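Local coordinates for Vlm2 (Streptomyces tsusimaensis, PDB 6ECB), which is a nonribosomal peptide synthetase of valinomycin biosynthesis, whose C-terminal thioesterase domain probably receives the depsipeptide as an acyl-enzyme and releases it, at residues L134-T139 with I237-T242. Sequence-based numbering, arbitrary orientation.
Sequences LIILDT and IHVFRT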
# COMPACT_ATOMS: atom_id res chain seq x y z
N LEU A 134 -3.75 -10.09 8.87
CA LEU A 134 -3.90 -9.08 7.84
C LEU A 134 -3.99 -7.71 8.49
O LEU A 134 -4.80 -7.50 9.39
CB LEU A 134 -5.16 -9.34 7.01
CG LEU A 134 -5.57 -8.26 6.01
CD1 LEU A 134 -4.59 -8.24 4.85
CD2 LEU A 134 -6.96 -8.58 5.48
N ILE A 135 -3.14 -6.78 8.04
CA ILE A 135 -3.11 -5.41 8.52
C ILE A 135 -3.70 -4.53 7.42
O ILE A 135 -3.11 -4.38 6.34
CB ILE A 135 -1.69 -4.98 8.88
CG1 ILE A 135 -1.19 -5.82 10.05
CG2 ILE A 135 -1.60 -3.45 9.13
CD1 ILE A 135 0.28 -5.62 10.39
N ILE A 136 -4.85 -3.92 7.70
CA ILE A 136 -5.50 -2.98 6.79
C ILE A 136 -5.22 -1.57 7.27
O ILE A 136 -5.54 -1.20 8.42
CB ILE A 136 -7.02 -3.24 6.69
CG1 ILE A 136 -7.30 -4.61 6.06
CG2 ILE A 136 -7.70 -2.09 5.93
CD1 ILE A 136 -6.82 -4.77 4.64
N LEU A 137 -4.67 -0.74 6.38
CA LEU A 137 -4.37 0.65 6.70
C LEU A 137 -5.42 1.54 6.04
O LEU A 137 -5.34 1.86 4.85
CB LEU A 137 -2.96 1.01 6.25
CG LEU A 137 -1.85 0.21 6.93
CD1 LEU A 137 -0.51 0.65 6.33
CD2 LEU A 137 -1.84 0.37 8.43
N ASP A 138 -6.43 1.87 6.83
CA ASP A 138 -7.36 2.97 6.57
C ASP A 138 -8.14 2.87 5.25
O ASP A 138 -8.36 3.88 4.58
CB ASP A 138 -6.61 4.31 6.65
CG ASP A 138 -7.55 5.47 6.86
OD1 ASP A 138 -8.49 5.31 7.66
OD2 ASP A 138 -7.32 6.53 6.25
N THR A 139 -8.60 1.67 4.88
CA THR A 139 -9.57 1.56 3.81
C THR A 139 -10.67 0.61 4.27
O THR A 139 -10.37 -0.44 4.84
CB THR A 139 -9.00 1.04 2.46
OG1 THR A 139 -10.04 1.04 1.48
CG2 THR A 139 -8.50 -0.34 2.54
N ILE A 237 -7.65 -10.06 11.52
CA ILE A 237 -7.55 -8.80 10.79
C ILE A 237 -7.41 -7.67 11.79
O ILE A 237 -8.14 -7.63 12.79
CB ILE A 237 -8.78 -8.59 9.90
CG1 ILE A 237 -8.95 -9.76 8.96
CG2 ILE A 237 -8.65 -7.29 9.14
CD1 ILE A 237 -10.16 -9.65 8.10
N HIS A 238 -6.46 -6.76 11.54
CA HIS A 238 -6.31 -5.53 12.30
C HIS A 238 -6.54 -4.38 11.34
O HIS A 238 -5.83 -4.28 10.34
CB HIS A 238 -4.92 -5.36 12.90
CG HIS A 238 -4.75 -6.04 14.22
ND1 HIS A 238 -4.51 -7.38 14.30
CD2 HIS A 238 -4.80 -5.57 15.49
CE1 HIS A 238 -4.40 -7.73 15.57
NE2 HIS A 238 -4.58 -6.65 16.32
N VAL A 239 -7.51 -3.53 11.65
CA VAL A 239 -7.88 -2.39 10.82
C VAL A 239 -7.45 -1.13 11.56
O VAL A 239 -7.92 -0.87 12.67
CB VAL A 239 -9.40 -2.36 10.56
CG1 VAL A 239 -9.80 -1.18 9.68
CG2 VAL A 239 -9.89 -3.68 9.95
N PHE A 240 -6.57 -0.35 10.96
CA PHE A 240 -6.10 0.91 11.53
C PHE A 240 -6.77 2.01 10.71
O PHE A 240 -6.52 2.11 9.51
CB PHE A 240 -4.57 1.01 11.47
CG PHE A 240 -3.88 -0.03 12.31
CD1 PHE A 240 -3.65 -1.31 11.81
CD2 PHE A 240 -3.51 0.25 13.61
CE1 PHE A 240 -3.06 -2.27 12.59
CE2 PHE A 240 -2.91 -0.71 14.41
CZ PHE A 240 -2.69 -1.99 13.89
N ARG A 241 -7.61 2.81 11.36
CA ARG A 241 -8.43 3.77 10.63
C ARG A 241 -8.25 5.17 11.18
O ARG A 241 -8.28 5.39 12.40
CB ARG A 241 -9.93 3.39 10.69
CG ARG A 241 -10.43 3.18 12.08
CD ARG A 241 -11.96 3.14 12.16
NE ARG A 241 -12.40 2.66 13.46
CZ ARG A 241 -13.53 2.01 13.69
NH1 ARG A 241 -14.39 1.77 12.70
NH2 ARG A 241 -13.81 1.60 14.91
N THR A 242 -8.14 6.12 10.25
CA THR A 242 -8.13 7.53 10.61
C THR A 242 -9.56 7.97 10.92
O THR A 242 -10.54 7.26 10.64
CB THR A 242 -7.51 8.38 9.51
OG1 THR A 242 -8.23 8.26 8.27
CG2 THR A 242 -6.05 7.99 9.28
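D138 meets T242, F240 meets I135 and L134 meets I237 where two neighbouring parallel strands of the alpha/beta-hydrolase sheet pair, their axes coming within 4.8 Å; D138, F240 and L134 bury nearly half of the surface. Backbone bonds from H238 N to L134 O, I136 N to H238 O and F240 N to I136 O are all close to straight. L134 lies side by side with I237, CD2 4.2 Å from CG1. Among the I135, L137, H238 and F240 side chains, the F240 ring receives CG2 of I135 obliquely, 3.9 Å from CE1, while L137 CD2 reaches F240 CB; helix 281-293 packs on F240. Past the strand end, D138 CG stands anti to the backbone N (chi1 -161°), sending the carboxylate across to T242. T242 N meets D138 OD1 at 2.7 Å from above the carboxylate plane (61° out of it), and T242 OG1 gives its proton to D138 OD2 at 2.8 Å, on the syn side but tilted 32° out of that plane. OD2 also bonds H273 ND1 and OD1 bonds H245 NE2. With an alanine here, T242 N and OG1 would probably lack their acceptors, and H273 ND1 its carboxylate partner. Two bonds on each oxygen fix the carboxylate's rotation, consistent with D138 being the acid of a Ser-His-Asp triad with S111 and H273.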